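Local coordinates for protein exopolyphosphatase (Cytophaga hutchinsonii, PDB 3MDQ) that probably releases terminal phosphate from inorganic polyphosphate by hydrolysis, as an exopolyphosphatase of the Ppx/GppA family with an actin-like ATPase fold, at residues Glu52-Met55 with Asp56-Leu59; Val191-Pro194 with Leu195-Ile199; Ala263-Ile266 with Glu267-Asp271. All coordinates share one frame; numbering follows the deposited sequence. Where two conformers were deposited one is given.

All three contacts are local, each the opening of a helix, and all lie partly buried, yet their chemistry follows their place. Contact 1 (52-59) starts helix 52-71 and contact 2 (191-199) starts helix 193-202; the two are about 35 Å apart between centres and share no element. The first turns an arginine back over its own helix, with backbone carbonyls and a water as its polar partners; the second sets a leucine face against the six-stranded sheet and a charged face outward. Contact 3 (263-271) lies nearer the centre of the chain, about 7 Å from contact 1 at the nearest atoms, and holds two sulfate ions through R269.

Contact 1 of 3, residues Glu52-Met55 with Asp56-Leu59; sequences EEAM and DRAL
The guanidinium of R57 folds back over the preceding turn of its helix: one face receives E53 O, 3.6 Å above the plane, and A54 CA, both offset toward the rim. NE and NH2 give hydrogen bonds to V38 O and G39 O, while NH1 reaches a water. That water also donates to E53 OE1, at 2.7 Å, and so joins two charged groups whose nearest atoms, E53 OE1 and R57 NH1, stay 4.6 Å apart. The bend at chi3 (-64°) swings the tip back toward the start of the helix, where NH2 lies 3.6 Å from A54 CB and NH1 3.7 Å from E53 CB. Beneath, four i to i+4 bonds run in sequence, from D56 N to E52 O (2.9 Å) up to L59 N to M55 O. L59 CD2 leans on the same M55 O at 3.3 Å. E52 directs its carboxylate to R97 in a salt bridge. These are the first two turns of helix 52-71: M55 and L59 pack on helix 91-102, A58 touches L40, and R57 ties the helix to the chain just beyond strand 27-37.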
loop_
_atom_site.group_PDB
_atom_site.type_symbol
_atom_site.label_atom_id
_atom_site.label_comp_id
_atom_site.label_asym_id
_atom_site.label_seq_id
_atom_site.Cartn_x
_atom_site.Cartn_y
_atom_site.Cartn_z
ATOM N N GLU A 52 -19.508 12.524 1.642
ATOM C CA GLU A 52 -19.275 13.839 1.039
ATOM C C GLU A 52 -17.988 14.486 1.538
ATOM O O GLU A 52 -17.278 15.142 0.750
ATOM C CB GLU A 52 -20.439 14.801 1.291
ATOM C CG GLU A 52 -21.715 14.448 0.597
ATOM C CD GLU A 52 -21.660 14.618 -0.921
ATOM O OE1 GLU A 52 -20.862 15.452 -1.454
ATOM O OE2 GLU A 52 -22.425 13.878 -1.593
ATOM N N GLU A 53 -17.693 14.341 2.829
ATOM C CA GLU A 53 -16.486 14.942 3.368
ATOM C C GLU A 53 -15.253 14.327 2.735
ATOM O O GLU A 53 -14.292 15.027 2.428
ATOM C CB GLU A 53 -16.454 14.833 4.901
ATOM C CG GLU A 53 -17.503 15.813 5.511
ATOM C CD GLU A 53 -17.889 15.531 6.932
ATOM O OE1 GLU A 53 -17.040 15.052 7.716
ATOM O OE2 GLU A 53 -19.056 15.822 7.265
ATOM N N ALA A 54 -15.281 13.005 2.544
ATOM C CA ALA A 54 -14.167 12.285 1.940
ATOM C C ALA A 54 -14.016 12.693 0.475
ATOM O O ALA A 54 -12.900 12.894 0.020
ATOM C CB ALA A 54 -14.353 10.752 2.089
HETATM N N MSE A 55 -15.127 12.832 -0.259
HETATM C CA MSE A 55 -15.049 13.278 -1.658
HETATM C C MSE A 55 -14.460 14.669 -1.744
HETATM O O MSE A 55 -13.657 14.944 -2.644
HETATM C CB MSE A 55 -16.412 13.205 -2.372
HETATM C CG MSE A 55 -16.861 11.790 -2.541
HETATM SE SE MSE A 55 -18.330 11.529 -3.794
HETATM C CE MSE A 55 -19.792 11.970 -2.545
ATOM N N ASP A 56 -14.850 15.552 -0.821
ATOM C CA ASP A 56 -14.304 16.907 -0.799
ATOM C C ASP A 56 -12.796 16.928 -0.503
ATOM O O ASP A 56 -12.040 17.684 -1.127
ATOM C CB ASP A 56 -15.073 17.768 0.206
ATOM C CG ASP A 56 -16.422 18.178 -0.318
ATOM O OD1 ASP A 56 -16.674 17.981 -1.533
ATOM O OD2 ASP A 56 -17.244 18.665 0.479
ATOM N N ARG A 57 -12.341 16.086 0.423
ATOM C CA ARG A 57 -10.896 15.951 0.674
ATOM C C ARG A 57 -10.175 15.438 -0.576
ATOM O O ARG A 57 -9.088 15.914 -0.921
ATOM C CB ARG A 57 -10.584 15.049 1.882
ATOM C CG ARG A 57 -11.018 15.617 3.216
ATOM C CD ARG A 57 -10.567 14.750 4.387
ATOM N NE ARG A 57 -11.137 13.413 4.446
ATOM C CZ ARG A 57 -12.254 13.073 5.078
ATOM N NH1 ARG A 57 -12.996 13.972 5.731
ATOM N NH2 ARG A 57 -12.622 11.801 5.106
ATOM N N ALA A 58 -10.754 14.436 -1.220
ATOM C CA ALA A 58 -10.169 13.875 -2.445
ATOM C C ALA A 58 -10.001 14.951 -3.543
ATOM O O ALA A 58 -8.940 15.050 -4.163
ATOM C CB ALA A 58 -11.000 12.652 -2.996
ATOM N N LEU A 59 -11.047 15.736 -3.758
ATOM C CA LEU A 59 -10.993 16.809 -4.746
ATOM C C LEU A 59 -9.978 17.878 -4.376
ATOM O O LEU A 59 -9.254 18.377 -5.235
ATOM C CB LEU A 59 -12.358 17.458 -5.006
ATOM C CG LEU A 59 -13.204 16.842 -6.105
ATOM C CD1 LEU A 59 -12.595 17.165 -7.441
ATOM C CD2 LEU A 59 -13.346 15.358 -5.946
HETATM O O HOH W 1 -14.878 13.518 8.009
#

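Contact 2 of 3, residues Val191-Pro194 with Leu195-Ile199; sequences VLVP and LEKAI
The carbonyl oxygen of L192 accepts two backbone N-H groups: E196 N at 3.0 Å, and L195 N, whose bond is weak, with an N-H...O angle of only 118°. L192 is thus the N-cap of helix 193-202 and also the first residue to leave the helical backbone of 178-191. The regular pattern then takes over, K197 N binding V193 O at 3.0 Å and A198 N binding P194 O. P194 suits the first turn, where a backbone nitrogen has no i-4 carbonyl within the helix to bond, so its lack of an N-H costs nothing. On the outward face V193 splits its two methyls between charged side chains. CG1 meets the far part of the extended K197, CE at 3.8 Å, whereas CG2, anti to its own carbonyl carbon, lies 4.0 Å from E196 OE1. Both side chains cross the valine at a slant. K197 CG rests 3.5 Å from V193 O, the acceptor of the K197 backbone N-H. The inner face is apolar: L192 CB and L195 CB stand 4.3 Å apart, and both leucines reach F145 of strand 143-148. L195 and A198 also touch W155 of strand 153-159, and L192 meets helix 267-286. The arrangement is a helix-helix junction with a proline in the first turn, its amphipathic second helix laid on the six-stranded sheet of an actin-like ATPase fold.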
loop_
_atom_site.group_PDB
_atom_site.type_symbol
_atom_site.label_atom_id
_atom_site.label_comp_id
_atom_site.label_asym_id
_atom_site.label_seq_id
_atom_site.Cartn_x
_atom_site.Cartn_y
_atom_site.Cartn_z
ATOM N N VAL A 191 -10.474 -15.617 6.415
ATOM C CA VAL A 191 -10.327 -14.838 5.166
ATOM C C VAL A 191 -9.231 -15.403 4.259
ATOM O O VAL A 191 -9.382 -15.481 3.019
ATOM C CB VAL A 191 -9.987 -13.335 5.464
ATOM C CG1 VAL A 191 -9.680 -12.566 4.164
ATOM C CG2 VAL A 191 -11.108 -12.646 6.202
ATOM N N LEU A 192 -8.143 -15.836 4.879
ATOM C CA LEU A 192 -6.891 -16.094 4.141
ATOM C C LEU A 192 -6.696 -17.511 3.656
ATOM O O LEU A 192 -5.611 -17.896 3.248
ATOM C CB LEU A 192 -5.684 -15.621 4.958
ATOM C CG LEU A 192 -5.674 -14.124 5.231
ATOM C CD1 LEU A 192 -4.474 -13.884 6.141
ATOM C CD2 LEU A 192 -5.602 -13.315 3.937
ATOM N N VAL A 193 -7.759 -18.315 3.647
ATOM C CA VAL A 193 -7.628 -19.674 3.154
ATOM C C VAL A 193 -7.005 -19.779 1.762
ATOM O O VAL A 193 -6.133 -20.590 1.564
ATOM C CB VAL A 193 -8.985 -20.457 3.243
ATOM C CG1 VAL A 193 -8.837 -21.845 2.610
ATOM C CG2 VAL A 193 -9.335 -20.652 4.720
ATOM N N PRO A 194 -7.384 -18.900 0.825
ATOM C CA PRO A 194 -6.787 -19.016 -0.517
ATOM C C PRO A 194 -5.286 -18.701 -0.473
ATOM O O PRO A 194 -4.519 -19.242 -1.247
ATOM C CB PRO A 194 -7.562 -17.987 -1.325
ATOM C CG PRO A 194 -8.880 -17.876 -0.604
ATOM C CD PRO A 194 -8.544 -17.987 0.832
ATOM N N LEU A 195 -4.880 -17.829 0.454
ATOM C CA LEU A 195 -3.465 -17.547 0.622
ATOM C C LEU A 195 -2.716 -18.750 1.185
ATOM O O LEU A 195 -1.640 -19.118 0.688
ATOM C CB LEU A 195 -3.247 -16.307 1.480
ATOM C CG LEU A 195 -1.799 -16.027 1.844
ATOM C CD1 LEU A 195 -0.960 -15.610 0.605
ATOM C CD2 LEU A 195 -1.734 -14.912 2.877
ATOM N N GLU A 196 -3.301 -19.418 2.177
ATOM C CA GLU A 196 -2.673 -20.584 2.737
ATOM C C GLU A 196 -2.456 -21.651 1.656
ATOM O O GLU A 196 -1.395 -22.303 1.587
ATOM C CB GLU A 196 -3.546 -21.202 3.823
ATOM C CG GLU A 196 -3.638 -20.516 5.090
ATOM C CD GLU A 196 -4.428 -21.436 6.038
ATOM O OE1 GLU A 196 -5.670 -21.401 6.018
ATOM O OE2 GLU A 196 -3.798 -22.293 6.693
ATOM N N LYS A 197 -3.475 -21.847 0.829
ATOM C CA LYS A 197 -3.415 -22.841 -0.233
ATOM C C LYS A 197 -2.312 -22.506 -1.220
ATOM O O LYS A 197 -1.548 -23.376 -1.615
ATOM C CB LYS A 197 -4.783 -22.976 -0.907
ATOM C CG LYS A 197 -5.782 -23.697 -0.024
ATOM C CD LYS A 197 -7.121 -23.848 -0.735
ATOM C CE LYS A 197 -8.135 -24.583 0.129
ATOM N NZ LYS A 197 -9.510 -24.299 -0.367
ATOM N N ALA A 198 -2.239 -21.229 -1.623
ATOM C CA ALA A 198 -1.186 -20.797 -2.547
ATOM C C ALA A 198 0.219 -20.945 -1.994
ATOM O O ALA A 198 1.148 -21.302 -2.716
ATOM C CB ALA A 198 -1.447 -19.366 -3.009
ATOM N N ILE A 199 0.389 -20.620 -0.727
ATOM C CA ILE A 199 1.674 -20.801 -0.072
ATOM C C ILE A 199 2.062 -22.277 -0.059
ATOM O O ILE A 199 3.209 -22.653 -0.368
ATOM C CB ILE A 199 1.666 -20.222 1.364
ATOM C CG1 ILE A 199 1.627 -18.700 1.308
ATOM C CG2 ILE A 199 2.898 -20.692 2.190
ATOM C CD1 ILE A 199 1.379 -17.986 2.679
#

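Contact 3 of 3, residues Ala263-Ile266 with Glu267-Asp271; sequences AGMI and ELRAD. With SO4 (sulfate ion), chain E; SO4 (sulfate ion), chain F.
R269 leaves its helix with CG trans to the backbone N (chi1 -166°) and bends at chi3 (-57°), bringing its guanidinium beneath I266; the isoleucine in turn holds CG1 between N and C (chi1 63°) and so lowers it over the centre of that plane, 4.1 Å above. CD1 of I266 lies 3.8 Å from R269 NH2. With one face covered by the isoleucine, the edge serves two sulfates. NE and NH2 hold the chain E ion with two bonds, NE to O3 at 2.8 Å and NH2 to O4 at 2.9 Å, while O1 of the chain F ion takes NH2 at 3.0 Å and, weakly, NH1. NH1 is also bonded to T216, which helps to fix the rotation of the group. M265 SE lies 3.8 Å from R269 CG, and M265 CG 3.8 Å from A270 CB. Behind them A270 N bonds to I266 O (2.9 Å), closing the first turn with I266 as N-cap. E267 and D271 both pair with R256, so their neighbouring carboxylates share one guanidinium. One sulfate is also bonded by N14 and T15, the other by K35. The ions probably come from the crystallisation liquor, but such an anion site at the start of helix 267-286, with R269 and K35 as its basic groups, is consistent with a polyphosphate-binding cleft of the Ppx/GppA family.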
loop_
_atom_site.group_PDB
_atom_site.type_symbol
_atom_site.label_atom_id
_atom_site.label_comp_id
_atom_site.label_asym_id
_atom_site.label_seq_id
_atom_site.Cartn_x
_atom_site.Cartn_y
_atom_site.Cartn_z
ATOM N N ALA A 263 7.678 9.402 14.550
ATOM C CA ALA A 263 8.045 10.170 13.375
ATOM C C ALA A 263 7.569 9.449 12.107
ATOM O O ALA A 263 7.802 8.248 11.935
ATOM C CB ALA A 263 9.587 10.401 13.341
ATOM N N GLY A 264 6.868 10.191 11.251
ATOM C CA GLY A 264 6.340 9.677 9.988
ATOM C C GLY A 264 5.033 8.920 10.096
ATOM O O GLY A 264 4.468 8.488 9.083
HETATM N N MSE A 265 4.544 8.735 11.313
HETATM C CA MSE A 265 3.322 7.997 11.453
HETATM C C MSE A 265 2.145 8.964 11.334
HETATM O O MSE A 265 1.715 9.578 12.311
HETATM C CB MSE A 265 3.301 7.261 12.776
HETATM C CG MSE A 265 2.071 6.385 12.948
HETATM SE SE MSE A 265 2.133 4.673 12.286
HETATM C CE MSE A 265 3.367 3.900 13.580
ATOM N N ILE A 266 1.600 9.058 10.137
ATOM C CA ILE A 266 0.437 9.914 9.901
ATOM C C ILE A 266 -0.810 9.365 10.625
ATOM O O ILE A 266 -0.891 8.169 10.913
ATOM C CB ILE A 266 0.182 10.111 8.378
ATOM C CG1 ILE A 266 -0.152 8.803 7.665
ATOM C CG2 ILE A 266 1.426 10.793 7.704
ATOM C CD1 ILE A 266 -0.377 8.996 6.134
ATOM N N GLU A 267 -1.775 10.242 10.921
ATOM C CA GLU A 267 -2.955 9.863 11.722
ATOM C C GLU A 267 -3.679 8.597 11.247
ATOM O O GLU A 267 -3.964 7.692 12.038
ATOM C CB GLU A 267 -3.971 11.000 11.795
ATOM C CG GLU A 267 -5.007 10.800 12.945
ATOM C CD GLU A 267 -6.328 10.143 12.537
ATOM O OE1 GLU A 267 -6.604 10.046 11.322
ATOM O OE2 GLU A 267 -7.119 9.736 13.444
ATOM N N LEU A 268 -3.973 8.487 9.956
ATOM C CA LEU A 268 -4.737 7.330 9.499
ATOM C C LEU A 268 -3.941 6.037 9.631
ATOM O O LEU A 268 -4.493 4.975 9.930
ATOM C CB LEU A 268 -5.216 7.523 8.048
ATOM C CG LEU A 268 -6.312 8.592 7.896
ATOM C CD1 LEU A 268 -6.499 8.914 6.399
ATOM C CD2 LEU A 268 -7.649 8.175 8.524
ATOM N N ARG A 269 -2.640 6.132 9.448
ATOM C CA ARG A 269 -1.778 4.967 9.680
ATOM C C ARG A 269 -1.665 4.634 11.177
ATOM O O ARG A 269 -1.768 3.468 11.542
ATOM C CB ARG A 269 -0.432 5.169 9.047
ATOM C CG ARG A 269 0.416 3.860 8.958
ATOM C CD ARG A 269 1.731 4.157 8.277
ATOM N NE ARG A 269 1.443 4.722 6.975
ATOM C CZ ARG A 269 2.196 5.592 6.322
ATOM N NH1 ARG A 269 3.372 6.022 6.791
ATOM N NH2 ARG A 269 1.771 6.028 5.153
ATOM N N ALA A 270 -1.514 5.623 12.037
ATOM C CA ALA A 270 -1.563 5.377 13.482
ATOM C C ALA A 270 -2.820 4.617 13.875
ATOM O O ALA A 270 -2.765 3.716 14.720
ATOM C CB ALA A 270 -1.473 6.688 14.266
ATOM N N ASP A 271 -3.941 4.953 13.260
ATOM C CA ASP A 271 -5.186 4.285 13.592
ATOM C C ASP A 271 -5.209 2.795 13.257
ATOM O O ASP A 271 -5.787 2.009 14.020
ATOM C CB ASP A 271 -6.359 4.928 12.898
ATOM C CG ASP A 271 -6.629 6.342 13.359
ATOM O OD1 ASP A 271 -6.189 6.715 14.464
ATOM O OD2 ASP A 271 -7.292 7.068 12.564
HETATM S S SO4 E . -1.497 4.408 4.703
HETATM O O1 SO4 E . -2.315 4.880 5.867
HETATM O O2 SO4 E . -2.192 3.606 3.729
HETATM O O3 SO4 E . -0.439 3.499 5.251
HETATM O O4 SO4 E . -0.844 5.518 3.990
HETATM S S SO4 F . 4.635 6.578 2.699
HETATM O O1 SO4 F . 4.041 7.377 3.777
HETATM O O2 SO4 F . 3.559 5.946 1.944
HETATM O O3 SO4 F . 5.498 5.569 3.303
HETATM O O4 SO4 F . 5.414 7.443 1.807
#